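Local coordinates for protein agglutinin (Narcissus pseudonarcissus, PDB 3DZW) that binds mannose-containing glycans, here captured with alpha-1,3-linked mannobiose in three separate pockets of a small all-beta lectin chain, at residues L31-V36 against R92-Y97; N61-S66 against I72-T77. One frame throughout, in Å; residues are numbered along the deposited sequence.

How the contacts relate
Contacts 1 and 2 have centres about 15 Å apart and together sample all three antiparallel sheets of the chain. Contact 1 bridges two of them, setting strand 31-35 of one sheet against the start of strand 94-103 in another, whereas contact 2 lies within the third and pairs its neighbouring strands 62-65 and 71-74. In sequence, contact 2 is nested inside the loop that contact 1 closes. The two meet directly: I96 CD1 packs on L62 CB at 3.7 Å, and L31 CD2 lies 4.1 Å from V64 CG2. The three sheets meet through apolar side chains. Each also carries a mannose pocket, and both contacts touch the second subunit.

Contact 1: L31-V36 against R92-Y97; sequences LVLYDV and RNVVIY. With MAN (alpha-D-mannopyranose), chain C; MAN (alpha-D-mannopyranose), chain D.
D35, on strand 31-35, forms a salt bridge with R92, in the loop leading into strand 94-103, with D35 OD2 3.1 Å from R92 NH1 and an N-H...O angle of 151°. The oxygen lies at the guanidinium edge, in its plane, and accepts the N-H with its anti lone pair. Carboxylate and guanidinium planes are 79° apart, so this is a single-bond contact and not a flat two-pronged pair. A bend at chi3 (74°) in the otherwise extended R92 chain directs the group to this oxygen. The other carboxylate oxygen, D35 OD1, is bridged to R20, placing the aspartate between two arginines, which probably stabilises its negative charge.

Deeper in, L33 and V94 meet tip to tip, L33 CD2 standing 4.1 Å from V94 CG2. The same methyl rests 3.7 Å from R92 O, and F23, I40 and L88 also pack against L33.

Y34, N93 and Y97 point to the sugars instead. Y34 OH accepts from O4 of one mannose at 2.7 Å, and Y97 OH from O4 of another at 2.8 Å. N93 ND2 donates to O2 of the latter mannose at 3.1 Å, while N93 OD1 bonds to T104 and T106 of the second subunit. With L33 and V94 turned inward and Y34, N93 and Y97 turned to the sugars, the arrangement fits the beta-prism II fold of monocot mannose-binding lectins.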
ATOM      1  N   LEU A  31     -20.621 -12.351   1.896  1.00 17.53           N
ATOM      2  CA  LEU A  31     -19.387 -11.688   2.353  1.00 17.03           C
ATOM      3  C   LEU A  31     -18.358 -12.763   2.393  1.00 16.08           C
ATOM      4  O   LEU A  31     -18.468 -13.697   3.190  1.00 18.68           O
ATOM      5  CB  LEU A  31     -19.592 -11.064   3.725  1.00 19.23           C
ATOM      6  CG  LEU A  31     -18.388 -10.411   4.425  1.00 15.44           C
ATOM      7  CD1 LEU A  31     -17.816  -9.272   3.620  1.00 17.67           C
ATOM      8  CD2 LEU A  31     -18.804  -9.932   5.826  1.00 15.99           C
ATOM      9  N   VAL A  32     -17.328 -12.643   1.542  1.00 17.98           N
ATOM     10  CA  VAL A  32     -16.327 -13.682   1.399  1.00 16.81           C
ATOM     11  C   VAL A  32     -14.852 -13.238   1.489  1.00 17.67           C
ATOM     12  O   VAL A  32     -14.489 -12.156   1.029  1.00 17.44           O
ATOM     13  CB  VAL A  32     -16.495 -14.344  -0.003  1.00 17.06           C
ATOM     14  CG1 VAL A  32     -15.564 -15.553  -0.170  1.00 17.77           C
ATOM     15  CG2 VAL A  32     -17.950 -14.751  -0.243  1.00 18.64           C
ATOM     16  N   LEU A  33     -14.023 -14.108   2.094  1.00 17.06           N
ATOM     17  CA  LEU A  33     -12.582 -13.909   2.200  1.00 17.41           C
ATOM     18  C   LEU A  33     -11.912 -14.828   1.207  1.00 17.53           C
ATOM     19  O   LEU A  33     -12.112 -16.058   1.256  1.00 17.42           O
ATOM     20  CB  LEU A  33     -12.074 -14.229   3.608  1.00 17.00           C
ATOM     21  CG  LEU A  33     -10.542 -14.133   3.831  1.00 18.41           C
ATOM     22  CD1 LEU A  33     -10.029 -12.719   3.581  1.00 16.45           C
ATOM     23  CD2 LEU A  33     -10.167 -14.592   5.230  1.00 17.38           C
ATOM     24  N   TYR A  34     -11.124 -14.250   0.284  1.00 15.97           N
ATOM     25  CA  TYR A  34     -10.393 -15.031  -0.727  1.00 17.15           C
ATOM     26  C   TYR A  34      -8.886 -14.972  -0.561  1.00 15.75           C
ATOM     27  O   TYR A  34      -8.334 -13.936  -0.182  1.00 17.10           O
ATOM     28  CB  TYR A  34     -10.697 -14.527  -2.153  1.00 16.85           C
ATOM     29  CG  TYR A  34     -12.082 -14.787  -2.666  1.00 17.48           C
ATOM     30  CD1 TYR A  34     -12.399 -16.003  -3.277  1.00 18.94           C
ATOM     31  CD2 TYR A  34     -13.070 -13.811  -2.590  1.00 17.32           C
ATOM     32  CE1 TYR A  34     -13.661 -16.251  -3.762  1.00 17.85           C
ATOM     33  CE2 TYR A  34     -14.348 -14.048  -3.073  1.00 19.23           C
ATOM     34  CZ  TYR A  34     -14.638 -15.273  -3.663  1.00 19.14           C
ATOM     35  OH  TYR A  34     -15.906 -15.523  -4.154  1.00 19.06           O
ATOM     36  N   ASP A  35      -8.223 -16.101  -0.843  1.00 17.35           N
ATOM     37  CA  ASP A  35      -6.780 -16.185  -0.854  1.00 18.14           C
ATOM     38  C   ASP A  35      -6.521 -16.393  -2.331  1.00 19.30           C
ATOM     39  O   ASP A  35      -6.562 -17.524  -2.836  1.00 17.20           O
ATOM     40  CB  ASP A  35      -6.267 -17.320   0.016  1.00 18.57           C
ATOM     41  CG  ASP A  35      -4.739 -17.405   0.041  1.00 21.05           C
ATOM     42  OD1 ASP A  35      -4.093 -16.759  -0.786  1.00 20.58           O
ATOM     43  OD2 ASP A  35      -4.192 -18.133   0.896  1.00 20.82           O
ATOM     44  N   VAL A  36      -6.288 -15.274  -3.038  1.00 18.95           N
ATOM     45  CA  VAL A  36      -6.128 -15.267  -4.495  1.00 21.16           C
ATOM     46  C   VAL A  36      -7.496 -15.743  -5.091  1.00 21.80           C
ATOM     47  O   VAL A  36      -8.496 -15.047  -4.937  1.00 24.93           O
ATOM     48  CB  VAL A  36      -4.901 -16.089  -5.017  1.00 20.33           C
ATOM     49  CG1 VAL A  36      -4.781 -15.952  -6.533  1.00 23.22           C
ATOM     50  CG2 VAL A  36      -3.650 -15.620  -4.390  1.00 20.79           C
ATOM     51  N   ARG A  92      -3.586 -13.166   7.422  1.00 17.05           N
ATOM     52  CA  ARG A  92      -4.824 -13.711   6.771  1.00 17.46           C
ATOM     53  C   ARG A  92      -6.087 -13.789   7.696  1.00 15.83           C
ATOM     54  O   ARG A  92      -7.149 -14.237   7.263  1.00 19.47           O
ATOM     55  CB  ARG A  92      -4.549 -15.101   6.103  1.00 17.95           C
ATOM     56  CG  ARG A  92      -5.527 -15.418   4.947  1.00 16.86           C
ATOM     57  CD  ARG A  92      -5.256 -16.766   4.261  1.00 16.66           C
ATOM     58  NE  ARG A  92      -5.677 -17.896   5.083  1.00 18.39           N
ATOM     59  CZ  ARG A  92      -5.632 -19.174   4.690  1.00 24.00           C
ATOM     60  NH1 ARG A  92      -5.192 -19.500   3.472  1.00 21.92           N
ATOM     61  NH2 ARG A  92      -6.043 -20.129   5.513  1.00 23.61           N
ATOM     62  N   ASN A  93      -5.969 -13.344   8.940  1.00 16.42           N
ATOM     63  CA  ASN A  93      -7.091 -13.363   9.836  1.00 17.08           C
ATOM     64  C   ASN A  93      -7.852 -12.044   9.660  1.00 17.66           C
ATOM     65  O   ASN A  93      -7.253 -11.027   9.284  1.00 16.66           O
ATOM     66  CB  ASN A  93      -6.605 -13.531  11.288  1.00 17.10           C
ATOM     67  CG  ASN A  93      -7.662 -14.230  12.223  1.00 20.78           C
ATOM     68  OD1 ASN A  93      -8.768 -14.586  11.796  1.00 19.07           O
ATOM     69  ND2 ASN A  93      -7.277 -14.445  13.488  1.00 17.78           N
ATOM     70  N   VAL A  94      -9.175 -12.077   9.883  1.00 15.66           N
ATOM     71  CA  VAL A  94     -10.031 -10.879   9.841  1.00 16.44           C
ATOM     72  C   VAL A  94     -10.491 -10.730  11.299  1.00 16.77           C
ATOM     73  O   VAL A  94     -11.172 -11.623  11.832  1.00 16.50           O
ATOM     74  CB  VAL A  94     -11.191 -11.012   8.889  1.00 17.55           C
ATOM     75  CG1 VAL A  94     -12.081  -9.780   8.962  1.00 17.23           C
ATOM     76  CG2 VAL A  94     -10.687 -11.227   7.449  1.00 16.69           C
ATOM     77  N   VAL A  95     -10.108  -9.611  11.941  1.00 18.83           N
ATOM     78  CA  VAL A  95     -10.371  -9.395  13.367  1.00 15.99           C
ATOM     79  C   VAL A  95     -10.974  -8.033  13.749  1.00 16.83           C
ATOM     80  O   VAL A  95     -10.600  -7.002  13.197  1.00 14.52           O
ATOM     81  CB  VAL A  95      -9.022  -9.532  14.165  1.00 17.06           C
ATOM     82  CG1 VAL A  95      -9.262  -9.522  15.669  1.00 16.27           C
ATOM     83  CG2 VAL A  95      -8.282 -10.792  13.767  1.00 19.35           C
ATOM     84  N   ILE A  96     -11.902  -8.049  14.720  1.00 17.55           N
ATOM     85  CA  ILE A  96     -12.506  -6.828  15.253  1.00 17.00           C
ATOM     86  C   ILE A  96     -11.816  -6.477  16.574  1.00 15.72           C
ATOM     87  O   ILE A  96     -11.756  -7.327  17.493  1.00 17.47           O
ATOM     88  CB  ILE A  96     -13.994  -6.976  15.536  1.00 17.58           C
ATOM     89  CG1 ILE A  96     -14.775  -7.208  14.249  1.00 16.97           C
ATOM     90  CG2 ILE A  96     -14.529  -5.717  16.233  1.00 17.80           C
ATOM     91  CD1 ILE A  96     -16.250  -7.484  14.477  1.00 19.81           C
ATOM     92  N   TYR A  97     -11.289  -5.244  16.675  1.00 17.31           N
ATOM     93  CA  TYR A  97     -10.624  -4.753  17.902  1.00 17.24           C
ATOM     94  C   TYR A  97     -11.315  -3.505  18.431  1.00 18.94           C
ATOM     95  O   TYR A  97     -11.818  -2.699  17.657  1.00 19.09           O
ATOM     96  CB  TYR A  97      -9.171  -4.379  17.650  1.00 15.71           C
ATOM     97  CG  TYR A  97      -8.222  -5.481  17.233  1.00 16.85           C
ATOM     98  CD1 TYR A  97      -7.978  -5.743  15.888  1.00 15.06           C
ATOM     99  CD2 TYR A  97      -7.519  -6.222  18.184  1.00 16.76           C
ATOM    100  CE1 TYR A  97      -7.086  -6.740  15.492  1.00 16.94           C
ATOM    101  CE2 TYR A  97      -6.621  -7.219  17.803  1.00 15.99           C
ATOM    102  CZ  TYR A  97      -6.407  -7.474  16.455  1.00 16.71           C
ATOM    103  OH  TYR A  97      -5.512  -8.465  16.074  1.00 18.70           O
TER
HETATM  104  C1  MAN C   2      -4.492 -14.824  16.160  1.00 23.62           C
HETATM  105  C2  MAN C   2      -3.865 -13.649  15.423  1.00 20.83           C
HETATM  106  C3  MAN C   2      -4.108 -12.347  16.190  1.00 21.25           C
HETATM  107  C4  MAN C   2      -5.590 -12.167  16.456  1.00 19.57           C
HETATM  108  C5  MAN C   2      -6.173 -13.421  17.122  1.00 20.85           C
HETATM  109  C6  MAN C   2      -7.681 -13.307  17.304  1.00 20.99           C
HETATM  110  O2  MAN C   2      -4.403 -13.567  14.107  1.00 17.61           O
HETATM  111  O3  MAN C   2      -3.613 -11.236  15.461  1.00 18.99           O
HETATM  112  O4  MAN C   2      -5.791 -11.019  17.279  1.00 18.15           O
HETATM  113  O5  MAN C   2      -5.875 -14.589  16.340  1.00 20.64           O
HETATM  114  O6  MAN C   2      -8.166 -14.443  18.007  1.00 24.23           O
HETATM  115  C1  MAN D   1     -21.130 -18.839  -3.286  1.00 24.41           C
HETATM  116  C2  MAN D   1     -20.796 -17.540  -4.120  1.00 20.31           C
HETATM  117  C3  MAN D   1     -19.346 -17.579  -4.579  1.00 19.19           C
HETATM  118  C4  MAN D   1     -18.401 -17.817  -3.372  1.00 21.53           C
HETATM  119  C5  MAN D   1     -18.775 -19.074  -2.543  1.00 24.02           C
HETATM  120  C6  MAN D   1     -17.946 -19.163  -1.277  1.00 21.83           C
HETATM  121  O1  MAN D   1     -21.671 -20.027  -4.036  1.00 31.92           O
HETATM  122  O2  MAN D   1     -21.047 -16.389  -3.348  1.00 21.17           O
HETATM  123  O3  MAN D   1     -19.051 -16.363  -5.241  1.00 24.89           O
HETATM  124  O4  MAN D   1     -17.079 -17.961  -3.818  1.00 22.03           O
HETATM  125  O5  MAN D   1     -20.148 -19.088  -2.154  1.00 23.00           O
HETATM  126  O6  MAN D   1     -18.406 -20.255  -0.501  1.00 24.49           O

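Contact 2: N61-S66 against I72-T77; sequences NLVVYS and IWASNT. With MAN (alpha-D-mannopyranose), chain E.
Segments 61-66 and 72-77 run antiparallel, their end-to-end directions 174° apart, with V63 and A74 as a non-hydrogen-bonded pair at a CA-CA distance of 4.4 Å. They form the beta hairpin of strands 62-65 and 71-74, part of one sheet of the beta-prism II lectin fold. Backbone bonds I72 N to V64 O and V64 N to W73 O hold one end, and S75 N to L62 O adds a further backbone bond just beyond the last strand pair.

On the inner face V64 is the centre of the apolar contact: its CG1 lies 3.6 Å from I72 CG1, and its CG2 meets the W73 ring obliquely near CE3. W73 also passes close to the L62 backbone, CZ3 approaching L62 O. On the other face V63 CG2 touches A74 CB, and V63 CG1 lies over one face of the Y65 ring, offset toward its rim.

Where the strands end, side chains replace backbone pairing. S75 OG, placed between its backbone N and carbonyl carbon (chi1 58°), accepts a hydrogen bond from L62 N at 3.0 Å and donates to T77 OG1 at 2.9 Å. T77 OG1 is in turn bonded to G60. T77 N reaches N61 OD1 at 3.1 Å from above the carbonyl plane, 61° out of it, so this bond does not use a lone pair.

That bond helps fix the N61 amide, whose nitrogen faces the sugar, with Q57 and D59 completing the polar site. Y65 OH accepts a hydrogen bond from mannose O4 at 2.8 Å, and N61 ND2 gives a weak bond to mannose O2. A water accepts from N61 ND2 and donates both to N76 and to the sugar: its oxygen lies 2.8 Å from N76 OD1. The same water oxygen is 3.1 Å from mannose O5.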
ATOM      1  N   ASN A  61     -20.554  -3.986  16.707  1.00 20.51           N
ATOM      2  CA  ASN A  61     -21.121  -5.087  15.965  1.00 19.20           C
ATOM      3  C   ASN A  61     -20.848  -4.938  14.453  1.00 18.43           C
ATOM      4  O   ASN A  61     -20.985  -3.841  13.903  1.00 20.36           O
ATOM      5  CB  ASN A  61     -22.638  -5.162  16.250  1.00 19.47           C
ATOM      6  CG  ASN A  61     -23.240  -6.592  16.053  1.00 19.95           C
ATOM      7  OD1 ASN A  61     -22.519  -7.584  15.896  1.00 15.97           O
ATOM      8  ND2 ASN A  61     -24.567  -6.679  16.120  1.00 19.26           N
ATOM      9  N   LEU A  62     -20.425  -6.040  13.802  1.00 18.11           N
ATOM     10  CA  LEU A  62     -20.167  -6.069  12.342  1.00 17.31           C
ATOM     11  C   LEU A  62     -21.391  -6.707  11.742  1.00 17.65           C
ATOM     12  O   LEU A  62     -21.671  -7.861  12.030  1.00 19.91           O
ATOM     13  CB  LEU A  62     -18.907  -6.859  12.020  1.00 18.84           C
ATOM     14  CG  LEU A  62     -18.457  -6.949  10.547  1.00 16.42           C
ATOM     15  CD1 LEU A  62     -18.122  -5.574   9.986  1.00 21.75           C
ATOM     16  CD2 LEU A  62     -17.261  -7.886  10.408  1.00 19.24           C
ATOM     17  N   VAL A  63     -22.132  -5.970  10.888  1.00 17.12           N
ATOM     18  CA  VAL A  63     -23.408  -6.486  10.340  1.00 18.19           C
ATOM     19  C   VAL A  63     -23.617  -6.350   8.823  1.00 18.55           C
ATOM     20  O   VAL A  63     -23.250  -5.340   8.221  1.00 17.27           O
ATOM     21  CB  VAL A  63     -24.605  -5.746  11.025  1.00 17.28           C
ATOM     22  CG1 VAL A  63     -25.952  -6.359  10.615  1.00 17.00           C
ATOM     23  CG2 VAL A  63     -24.454  -5.750  12.554  1.00 22.49           C
ATOM     24  N   VAL A  64     -24.215  -7.392   8.215  1.00 18.01           N
ATOM     25  CA  VAL A  64     -24.565  -7.377   6.811  1.00 18.90           C
ATOM     26  C   VAL A  64     -26.063  -7.050   6.739  1.00 19.28           C
ATOM     27  O   VAL A  64     -26.883  -7.766   7.331  1.00 19.91           O
ATOM     28  CB  VAL A  64     -24.309  -8.706   6.124  1.00 19.95           C
ATOM     29  CG1 VAL A  64     -24.852  -8.678   4.664  1.00 18.81           C
ATOM     30  CG2 VAL A  64     -22.818  -9.051   6.146  1.00 19.45           C
ATOM     31  N   TYR A  65     -26.412  -5.962   6.034  1.00 19.87           N
ATOM     32  CA  TYR A  65     -27.824  -5.534   5.880  1.00 18.97           C
ATOM     33  C   TYR A  65     -28.359  -5.772   4.470  1.00 19.59           C
ATOM     34  O   TYR A  65     -27.638  -5.613   3.485  1.00 22.62           O
ATOM     35  CB  TYR A  65     -27.995  -4.049   6.240  1.00 19.16           C
ATOM     36  CG  TYR A  65     -27.917  -3.740   7.721  1.00 19.86           C
ATOM     37  CD1 TYR A  65     -29.036  -3.877   8.531  1.00 21.30           C
ATOM     38  CD2 TYR A  65     -26.730  -3.283   8.305  1.00 17.74           C
ATOM     39  CE1 TYR A  65     -28.988  -3.592   9.894  1.00 21.55           C
ATOM     40  CE2 TYR A  65     -26.668  -2.988   9.676  1.00 19.04           C
ATOM     41  CZ  TYR A  65     -27.812  -3.150  10.464  1.00 17.77           C
ATOM     42  OH  TYR A  65     -27.777  -2.870  11.819  1.00 19.42           O
ATOM     43  N   SER A  66     -29.641  -6.139   4.388  1.00 19.80           N
ATOM     44  CA  SER A  66     -30.304  -6.377   3.127  1.00 21.48           C
ATOM     45  C   SER A  66     -30.661  -5.045   2.488  1.00 22.04           C
ATOM     46  O   SER A  66     -30.555  -4.010   3.140  1.00 19.50           O
ATOM     47  CB  SER A  66     -31.577  -7.168   3.352  1.00 20.75           C
ATOM     48  OG  SER A  66     -32.548  -6.370   4.012  1.00 22.29           O
ATOM     49  N   ILE A  72     -29.006  -9.634   8.056  1.00 18.22           N
ATOM     50  CA  ILE A  72     -29.019 -11.046   7.580  1.00 18.93           C
ATOM     51  C   ILE A  72     -27.814 -11.847   8.154  1.00 19.50           C
ATOM     52  O   ILE A  72     -27.742 -13.060   7.987  1.00 18.01           O
ATOM     53  CB  ILE A  72     -29.088 -11.166   6.023  1.00 21.02           C
ATOM     54  CG1 ILE A  72     -27.828 -10.596   5.353  1.00 19.55           C
ATOM     55  CG2 ILE A  72     -30.352 -10.484   5.498  1.00 23.03           C
ATOM     56  CD1 ILE A  72     -27.819 -10.754   3.835  1.00 22.29           C
ATOM     57  N   TRP A  73     -26.884 -11.136   8.820  1.00 17.79           N
ATOM     58  CA  TRP A  73     -25.716 -11.738   9.457  1.00 15.61           C
ATOM     59  C   TRP A  73     -25.068 -10.718  10.360  1.00 17.88           C
ATOM     60  O   TRP A  73     -25.064  -9.516  10.049  1.00 15.69           O
ATOM     61  CB  TRP A  73     -24.681 -12.222   8.426  1.00 17.57           C
ATOM     62  CG  TRP A  73     -23.458 -12.913   9.080  1.00 14.27           C
ATOM     63  CD1 TRP A  73     -23.298 -14.250   9.305  1.00 17.99           C
ATOM     64  CD2 TRP A  73     -22.270 -12.273   9.602  1.00 16.82           C
ATOM     65  NE1 TRP A  73     -22.084 -14.491   9.921  1.00 18.69           N
ATOM     66  CE2 TRP A  73     -21.435 -13.297  10.115  1.00 15.72           C
ATOM     67  CE3 TRP A  73     -21.832 -10.940   9.683  1.00 18.06           C
ATOM     68  CZ2 TRP A  73     -20.183 -13.027  10.699  1.00 19.39           C
ATOM     69  CZ3 TRP A  73     -20.587 -10.677  10.266  1.00 19.46           C
ATOM     70  CH2 TRP A  73     -19.782 -11.720  10.764  1.00 19.10           C
ATOM     71  N   ALA A  74     -24.521 -11.186  11.496  1.00 18.55           N
ATOM     72  CA  ALA A  74     -23.827 -10.297  12.444  1.00 18.03           C
ATOM     73  C   ALA A  74     -22.804 -11.057  13.281  1.00 17.19           C
ATOM     74  O   ALA A  74     -22.957 -12.256  13.540  1.00 18.31           O
ATOM     75  CB  ALA A  74     -24.828  -9.590  13.349  1.00 17.52           C
ATOM     76  N   SER A  75     -21.758 -10.346  13.708  1.00 17.73           N
ATOM     77  CA  SER A  75     -20.710 -10.933  14.541  1.00 18.14           C
ATOM     78  C   SER A  75     -21.172 -11.131  16.006  1.00 20.27           C
ATOM     79  O   SER A  75     -20.503 -11.843  16.790  1.00 19.58           O
ATOM     80  CB  SER A  75     -19.433 -10.065  14.490  1.00 16.74           C
ATOM     81  OG  SER A  75     -19.687  -8.727  14.913  1.00 17.48           O
ATOM     82  N   ASN A  76     -22.313 -10.517  16.364  1.00 19.44           N
ATOM     83  CA  ASN A  76     -22.875 -10.601  17.722  1.00 20.64           C
ATOM     84  C   ASN A  76     -21.914 -10.021  18.776  1.00 22.01           C
ATOM     85  O   ASN A  76     -21.756 -10.583  19.870  1.00 22.71           O
ATOM     86  CB  ASN A  76     -23.277 -12.059  18.081  1.00 22.07           C
ATOM     87  CG  ASN A  76     -24.351 -12.634  17.146  1.00 17.64           C
ATOM     88  OD1 ASN A  76     -25.261 -11.918  16.690  1.00 19.47           O
ATOM     89  ND2 ASN A  76     -24.266 -13.931  16.885  1.00 18.21           N
ATOM     90  N   THR A  77     -21.279  -8.889  18.434  1.00 21.50           N
ATOM     91  CA  THR A  77     -20.323  -8.216  19.330  1.00 22.58           C
ATOM     92  C   THR A  77     -20.759  -6.782  19.686  1.00 23.30           C
ATOM     93  O   THR A  77     -19.915  -5.911  19.960  1.00 25.53           O
ATOM     94  CB  THR A  77     -18.890  -8.199  18.713  1.00 21.29           C
ATOM     95  OG1 THR A  77     -18.924  -7.584  17.413  1.00 21.41           O
ATOM     96  CG2 THR A  77     -18.356  -9.600  18.586  1.00 24.23           C
TER
HETATM   97  C1  MAN E   1     -27.436  -5.514  17.659  1.00 31.32           C
HETATM   98  C2  MAN E   1     -27.327  -4.011  17.121  1.00 27.86           C
HETATM   99  C3  MAN E   1     -28.201  -3.733  15.915  1.00 25.96           C
HETATM  100  C4  MAN E   1     -28.059  -4.844  14.875  1.00 20.78           C
HETATM  101  C5  MAN E   1     -28.389  -6.229  15.461  1.00 21.24           C
HETATM  102  C6  MAN E   1     -28.162  -7.326  14.438  1.00 19.33           C
HETATM  103  O1  MAN E   1     -28.179  -5.752  18.957  1.00 45.36           O
HETATM  104  O2  MAN E   1     -25.988  -3.777  16.794  1.00 27.79           O
HETATM  105  O3  MAN E   1     -27.816  -2.500  15.340  1.00 28.62           O
HETATM  106  O4  MAN E   1     -28.915  -4.589  13.778  1.00 20.54           O
HETATM  107  O5  MAN E   1     -27.581  -6.559  16.583  1.00 19.75           O
HETATM  108  O6  MAN E   1     -28.294  -8.593  15.070  1.00 22.91           O
HETATM  109  O   HOH W   1     -26.209  -9.299  16.676  1.00 19.17           O